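Local structure of chloride intracellular channel exc-4 (2YV9) at residues N186-E190 with Y191-L195; R203-L207 with S208-F212. The protein may insert into membranes to form chloride channels and is required to control lumen size as the nematode excretory canal grows. All blocks are in the same frame, centred on the assembly; numbering follows the deposited sequence.

How the contacts relate
Both contacts belong to helix 190-210, a long helix of the helical C-terminal domain of this GST-like fold. Contact 1 is its N-terminal start and contact 2 its C-terminal end. Their centres lie 24 Å apart and they do not touch. Contact 1 is buried, between helix 38-52 of the N-terminal domain and helix 117-140. Contact 2 is only partly buried, packing on helices 117-140 and 241-251, with Leu207, Ser208 and Gly211 exposed. The chemistry follows the helix ends. At contact 1 side-chain oxygens of a capping box take up backbone N-H groups. At contact 2 backbone carbonyls each collect two donors as the helix widens and stops.

Contact 1. Residues N186-E190 with Y191-L195; sequences NSMTE and YDCEL
The carboxylate of Glu190 stacks on the ring of its neighbour, Tyr191. OE1 of Glu190 sits 3.1 Å above the Tyr191 ring plane, toward the rim, and the two planes are 29° apart. Glu190 CG lies over the same face, 4.3 Å from the Tyr191 ring centroid, in a CH-pi contact. The bend of the Glu190 chain at chi2 (-86°) folds its carboxylate onto the ring. A backbone N-H of Glu114 holds the other oxygen, OE2. The Tyr191 hydroxyl bonds to Glu120 and to the backbone N of Asp116. A leucine in place of Tyr191 would probably leave Glu120 and the Asp116 N-H without this partner and take away the ring face that Glu190 CG and its carboxylate pack against.

Thr189 and Asp192 form a capping box at the start of the helix. Thr189 N donates to Asp192 OD2 at 2.7 Å, a nearly straight bond (166°) to the anti lone pair. In return Thr189 OG1 takes a weak bond from Tyr191 N at 3.4 Å. A water accepts from Thr189 OG1 and donates to Asp192 OD2 and to Ser187 O. Met188 CE reaches Cys193 SG at 3.8 Å, and both side chains also touch Met45 on helix 38-52, within the region predicted to become transmembrane.

Asp192 OD1 is bonded to Tyr224 OH and Leu183 N. With donors on both oxygens, and set at a helix N-terminus, the buried Asp192 carboxylate is likely to stay ionised.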
ATOM      1  N   ASN A 186       1.054 -11.599 -25.494  1.00 30.65           N
ATOM      2  CA  ASN A 186       1.932 -10.733 -26.267  1.00 27.58           C
ATOM      3  C   ASN A 186       2.120  -9.333 -25.675  1.00 30.13           C
ATOM      4  O   ASN A 186       2.977  -8.580 -26.156  1.00 33.29           O
ATOM      5  CB  ASN A 186       1.371 -10.595 -27.673  1.00 36.57           C
ATOM      6  CG  ASN A 186       2.375 -10.031 -28.647  1.00 52.52           C
ATOM      7  OD1 ASN A 186       2.134  -9.000 -29.290  1.00 62.05           O
ATOM      8  ND2 ASN A 186       3.517 -10.702 -28.760  1.00 41.50           N
ATOM      9  N   SER A 187       1.324  -8.986 -24.664  1.00 30.16           N
ATOM     10  CA  SER A 187       1.260  -7.646 -24.111  1.00 26.76           C
ATOM     11  C   SER A 187       1.696  -7.683 -22.645  1.00 24.19           C
ATOM     12  O   SER A 187       1.398  -8.649 -21.909  1.00 26.85           O
ATOM     13  CB  SER A 187      -0.154  -7.095 -24.143  1.00 33.50           C
ATOM     14  OG  SER A 187      -0.453  -6.590 -25.416  1.00 33.01           O
ATOM     15  N   MET A 188       2.389  -6.638 -22.246  1.00 22.30           N
ATOM     16  CA  MET A 188       2.798  -6.503 -20.835  1.00 20.41           C
ATOM     17  C   MET A 188       1.562  -6.322 -19.976  1.00 23.66           C
ATOM     18  O   MET A 188       0.687  -5.545 -20.324  1.00 27.80           O
ATOM     19  CB  MET A 188       3.707  -5.287 -20.667  1.00 22.57           C
ATOM     20  CG  MET A 188       4.367  -5.219 -19.280  1.00 25.10           C
ATOM     21  SD  MET A 188       5.365  -3.730 -19.034  1.00 26.30           S
ATOM     22  CE  MET A 188       4.086  -2.517 -18.794  1.00 27.51           C
ATOM     23  N   THR A 189       1.491  -7.031 -18.835  1.00 20.79           N
ATOM     24  CA  THR A 189       0.391  -6.903 -17.917  1.00 19.69           C
ATOM     25  C   THR A 189       0.927  -6.584 -16.520  1.00 20.08           C
ATOM     26  O   THR A 189       2.132  -6.589 -16.302  1.00 24.31           O
ATOM     27  CB  THR A 189      -0.465  -8.199 -17.830  1.00 23.12           C
ATOM     28  OG1 THR A 189       0.299  -9.305 -17.296  1.00 23.59           O
ATOM     29  CG2 THR A 189      -1.063  -8.567 -19.216  1.00 25.10           C
ATOM     30  N   GLU A 190       0.008  -6.384 -15.568  1.00 19.91           N
ATOM     31  CA  GLU A 190       0.406  -6.124 -14.182  1.00 19.98           C
ATOM     32  C   GLU A 190       1.285  -7.256 -13.614  1.00 24.53           C
ATOM     33  O   GLU A 190       2.221  -7.004 -12.833  1.00 22.97           O
ATOM     34  CB  GLU A 190      -0.797  -5.813 -13.297  1.00 24.60           C
ATOM     35  CG  GLU A 190      -1.456  -7.031 -12.574  1.00 26.05           C
ATOM     36  CD  GLU A 190      -2.475  -7.738 -13.404  1.00 33.20           C
ATOM     37  OE1 GLU A 190      -3.327  -8.467 -12.802  1.00 27.20           O
ATOM     38  OE2 GLU A 190      -2.426  -7.583 -14.640  1.00 30.87           O
ATOM     39  N   TYR A 191       1.062  -8.499 -14.052  1.00 21.46           N
ATOM     40  CA  TYR A 191       1.872  -9.602 -13.575  1.00 24.06           C
ATOM     41  C   TYR A 191       3.339  -9.480 -13.984  1.00 21.86           C
ATOM     42  O   TYR A 191       4.216  -9.838 -13.213  1.00 22.74           O
ATOM     43  CB  TYR A 191       1.285 -10.915 -13.973  1.00 23.92           C
ATOM     44  CG  TYR A 191      -0.092 -11.109 -13.370  1.00 22.52           C
ATOM     45  CD1 TYR A 191      -0.277 -11.137 -12.014  1.00 27.77           C
ATOM     46  CD2 TYR A 191      -1.205 -11.318 -14.193  1.00 24.96           C
ATOM     47  CE1 TYR A 191      -1.522 -11.343 -11.453  1.00 30.86           C
ATOM     48  CE2 TYR A 191      -2.474 -11.478 -13.643  1.00 23.59           C
ATOM     49  CZ  TYR A 191      -2.623 -11.533 -12.259  1.00 27.96           C
ATOM     50  OH  TYR A 191      -3.846 -11.737 -11.640  1.00 33.00           O
ATOM     51  N   ASP A 192       3.621  -8.958 -15.184  1.00 19.73           N
ATOM     52  CA  ASP A 192       5.000  -8.632 -15.583  1.00 20.12           C
ATOM     53  C   ASP A 192       5.567  -7.538 -14.733  1.00 18.32           C
ATOM     54  O   ASP A 192       6.777  -7.531 -14.440  1.00 21.91           O
ATOM     55  CB  ASP A 192       5.012  -8.196 -17.004  1.00 19.61           C
ATOM     56  CG  ASP A 192       4.400  -9.289 -17.906  1.00 25.76           C
ATOM     57  OD1 ASP A 192       4.919 -10.425 -17.912  1.00 24.18           O
ATOM     58  OD2 ASP A 192       3.346  -9.022 -18.543  1.00 24.10           O
ATOM     59  N   CYS A 193       4.695  -6.602 -14.376  1.00 18.50           N
ATOM     60  CA  CYS A 193       5.101  -5.446 -13.585  1.00 17.58           C
ATOM     61  C   CYS A 193       5.509  -5.904 -12.163  1.00 20.13           C
ATOM     62  O   CYS A 193       6.257  -5.189 -11.469  1.00 23.11           O
ATOM     63  CB  CYS A 193       4.064  -4.407 -13.566  1.00 18.44           C
ATOM     64  SG  CYS A 193       3.767  -3.702 -15.228  1.00 22.28           S
ATOM     65  N   GLU A 194       5.079  -7.114 -11.761  1.00 21.74           N
ATOM     66  CA  GLU A 194       5.438  -7.725 -10.478  1.00 16.84           C
ATOM     67  C   GLU A 194       6.593  -8.734 -10.608  1.00 20.60           C
ATOM     68  O   GLU A 194       7.563  -8.715  -9.841  1.00 22.06           O
ATOM     69  CB  GLU A 194       4.223  -8.400  -9.874  1.00 20.68           C
ATOM     70  CG  GLU A 194       3.136  -7.358  -9.596  1.00 21.75           C
ATOM     71  CD  GLU A 194       1.749  -7.934  -9.394  1.00 26.92           C
ATOM     72  OE1 GLU A 194       1.593  -9.178  -9.419  1.00 24.30           O
ATOM     73  OE2 GLU A 194       0.827  -7.110  -9.142  1.00 26.89           O
ATOM     74  N   LEU A 195       6.497  -9.618 -11.580  1.00 18.29           N
ATOM     75  CA  LEU A 195       7.532 -10.681 -11.738  1.00 16.53           C
ATOM     76  C   LEU A 195       8.850 -10.164 -12.278  1.00 18.77           C
ATOM     77  O   LEU A 195       9.887 -10.631 -11.868  1.00 23.66           O
ATOM     78  CB  LEU A 195       7.001 -11.752 -12.724  1.00 17.68           C
ATOM     79  CG  LEU A 195       7.873 -12.988 -12.869  1.00 20.20           C
ATOM     80  CD1 LEU A 195       8.144 -13.627 -11.484  1.00 24.52           C
ATOM     81  CD2 LEU A 195       7.196 -13.993 -13.859  1.00 20.88           C
TER
HETATM   82  O   HOH W   1       1.599 -10.657 -19.556  1.00 32.20           O

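Contact 2. Residues R203-L207 with S208-F212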
ATOM      1  N   ARG A 203      18.160 -12.005  -9.405  1.00 21.16           N
ATOM      2  CA  ARG A 203      19.405 -12.183 -10.155  1.00 24.35           C
ATOM      3  C   ARG A 203      20.567 -11.394  -9.531  1.00 24.35           C
ATOM      4  O   ARG A 203      21.638 -11.930  -9.247  1.00 24.48           O
ATOM      5  CB  ARG A 203      19.232 -11.748 -11.608  1.00 25.17           C
ATOM      6  CG  ARG A 203      20.074 -12.539 -12.564  1.00 29.52           C
ATOM      7  CD  ARG A 203      21.409 -11.951 -12.845  1.00 31.82           C
ATOM      8  NE  ARG A 203      22.286 -12.874 -13.575  1.00 26.92           N
ATOM      9  CZ  ARG A 203      23.006 -12.560 -14.651  1.00 23.93           C
ATOM     10  NH1 ARG A 203      22.991 -11.350 -15.166  1.00 25.95           N
ATOM     11  NH2 ARG A 203      23.809 -13.465 -15.186  1.00 26.66           N
ATOM     12  N   ILE A 204      20.319 -10.119  -9.291  1.00 22.23           N
ATOM     13  CA  ILE A 204      21.334  -9.222  -8.696  1.00 20.42           C
ATOM     14  C   ILE A 204      21.715  -9.677  -7.298  1.00 24.22           C
ATOM     15  O   ILE A 204      22.904  -9.745  -6.969  1.00 24.86           O
ATOM     16  CB  ILE A 204      20.830  -7.765  -8.663  1.00 24.24           C
ATOM     17  CG1 ILE A 204      20.572  -7.207 -10.066  1.00 21.64           C
ATOM     18  CG2 ILE A 204      21.843  -6.827  -7.948  1.00 22.81           C
ATOM     19  CD1 ILE A 204      21.721  -7.396 -11.052  1.00 20.46           C
ATOM     20  N   ILE A 205      20.736  -9.958  -6.450  1.00 22.78           N
ATOM     21  CA  ILE A 205      21.030 -10.355  -5.055  1.00 20.78           C
ATOM     22  C   ILE A 205      21.686 -11.751  -5.047  1.00 21.69           C
ATOM     23  O   ILE A 205      22.616 -12.036  -4.293  1.00 23.82           O
ATOM     24  CB  ILE A 205      19.787 -10.311  -4.171  1.00 23.43           C
ATOM     25  CG1 ILE A 205      19.310  -8.876  -4.022  1.00 28.43           C
ATOM     26  CG2 ILE A 205      20.055 -10.934  -2.751  1.00 25.09           C
ATOM     27  CD1 ILE A 205      20.406  -7.903  -3.497  1.00 24.80           C
ATOM     28  N   GLY A 206      21.214 -12.646  -5.911  1.00 22.06           N
ATOM     29  CA  GLY A 206      21.916 -13.918  -6.055  1.00 24.74           C
ATOM     30  C   GLY A 206      23.395 -13.811  -6.372  1.00 28.19           C
ATOM     31  O   GLY A 206      24.257 -14.440  -5.677  1.00 25.37           O
ATOM     32  N   LEU A 207      23.735 -13.038  -7.402  1.00 27.12           N
ATOM     33  CA  LEU A 207      25.146 -12.927  -7.825  1.00 25.40           C
ATOM     34  C   LEU A 207      25.930 -12.172  -6.768  1.00 29.08           C
ATOM     35  O   LEU A 207      27.084 -12.526  -6.490  1.00 32.10           O
ATOM     36  CB  LEU A 207      25.320 -12.253  -9.190  1.00 28.07           C
ATOM     37  CG  LEU A 207      24.876 -13.152 -10.367  1.00 27.85           C
ATOM     38  CD1 LEU A 207      25.194 -12.430 -11.656  1.00 33.60           C
ATOM     39  CD2 LEU A 207      25.560 -14.509 -10.344  1.00 27.12           C
ATOM     40  N   SER A 208      25.324 -11.159  -6.168  1.00 24.07           N
ATOM     41  CA  SER A 208      26.137 -10.235  -5.343  1.00 25.47           C
ATOM     42  C   SER A 208      26.303 -10.647  -3.888  1.00 36.33           C
ATOM     43  O   SER A 208      27.398 -10.458  -3.301  1.00 35.45           O
ATOM     44  CB  SER A 208      25.585  -8.831  -5.402  1.00 30.06           C
ATOM     45  OG  SER A 208      24.321  -8.773  -4.769  1.00 35.73           O
ATOM     46  N   LEU A 209      25.236 -11.198  -3.306  1.00 23.48           N
ATOM     47  CA  LEU A 209      25.168 -11.568  -1.915  1.00 25.69           C
ATOM     48  C   LEU A 209      24.996 -13.064  -1.579  1.00 37.86           C
ATOM     49  O   LEU A 209      25.482 -13.543  -0.539  1.00 36.74           O
ATOM     50  CB  LEU A 209      24.006 -10.822  -1.237  1.00 32.98           C
ATOM     51  CG  LEU A 209      24.003  -9.299  -1.095  1.00 36.78           C
ATOM     52  CD1 LEU A 209      22.663  -8.817  -0.463  1.00 31.14           C
ATOM     53  CD2 LEU A 209      25.181  -8.883  -0.270  1.00 37.42           C
ATOM     54  N   LEU A 210      24.246 -13.804  -2.385  1.00 24.30           N
ATOM     55  CA  LEU A 210      23.866 -15.128  -1.954  1.00 26.51           C
ATOM     56  C   LEU A 210      24.572 -16.268  -2.656  1.00 22.86           C
ATOM     57  O   LEU A 210      24.412 -17.417  -2.258  1.00 36.43           O
ATOM     58  CB  LEU A 210      22.359 -15.302  -2.080  1.00 20.09           C
ATOM     59  CG  LEU A 210      21.414 -14.381  -1.299  1.00 24.09           C
ATOM     60  CD1 LEU A 210      19.963 -14.672  -1.476  1.00 21.31           C
ATOM     61  CD2 LEU A 210      21.716 -14.406   0.195  1.00 26.39           C
ATOM     62  N   GLY A 211      25.312 -15.987  -3.713  1.00 21.40           N
ATOM     63  CA  GLY A 211      26.205 -17.012  -4.269  1.00 23.10           C
ATOM     64  C   GLY A 211      25.562 -17.930  -5.305  1.00 23.03           C
ATOM     65  O   GLY A 211      25.932 -19.085  -5.420  1.00 23.45           O
ATOM     66  N   PHE A 212      24.654 -17.387  -6.131  1.00 22.04           N
ATOM     67  CA  PHE A 212      23.980 -18.200  -7.123  1.00 20.34           C
ATOM     68  C   PHE A 212      23.411 -17.312  -8.231  1.00 24.07           C
ATOM     69  O   PHE A 212      23.166 -16.130  -8.030  1.00 24.03           O
ATOM     70  CB  PHE A 212      22.891 -19.073  -6.472  1.00 23.12           C
ATOM     71  CG  PHE A 212      21.621 -18.329  -6.113  1.00 22.58           C
ATOM     72  CD1 PHE A 212      20.568 -18.235  -7.023  1.00 25.41           C
ATOM     73  CD2 PHE A 212      21.464 -17.738  -4.864  1.00 21.13           C
ATOM     74  CE1 PHE A 212      19.399 -17.565  -6.726  1.00 21.95           C
ATOM     75  CE2 PHE A 212      20.297 -17.051  -4.547  1.00 22.04           C
ATOM     76  CZ  PHE A 212      19.246 -16.987  -5.461  1.00 24.08           C
TER
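The Phe212 ring overlaps Gly206, one face lying over the glycine CA. That CA is 4.0 Å from the Phe212 ring centroid and 17° off the ring normal, a CH-pi contact. Phe212 CG stands between its own backbone N and carbonyl carbon (chi1 77°), which helps bring the ring back over the helix. The same ring meets Tyr161 edge-to-face.

Gly206 O accepts two backbone N-H groups from the end of the turn. Gly211 N donates to Gly206 O at 2.7 Å, and Phe212 N donates to Gly206 O at 3.0 Å from above the carbonyl plane. A further bond from Leu210 N is weak. One step back, Ile205 O accepts from both Leu209 N and Leu210 N.

Ser208 is tied back to the previous turn by two bonds. Its OG donates to Ile204 O at 2.8 Å, while its backbone N reaches Ile204 O at 2.9 Å from the opposite face of the carbonyl plane.

The apolar side is built on Ile205. The Ile205 and Leu209 side chains lie side by side, pointing the same way, and Ile205 CD1 meets Leu209 CD1 at 3.9 Å. The CG2 branch of Ile205 meets Leu210 CD1 at 4.0 Å, those two chains crossing at a slant. Ile205 and Leu210 also share Phe130 of helix 117-140. Arg203 NE makes a salt bridge to Asp213, just past the turn.

Bonds from Leu210 to Ile205 and from Gly211 to Gly206 span five residues, the mark of a pi-type turn. With Gly211 at positive phi (88°), the arrangement is a glycine-terminated helix C-terminus, here closing helix 190-210 of the GST-like helical domain.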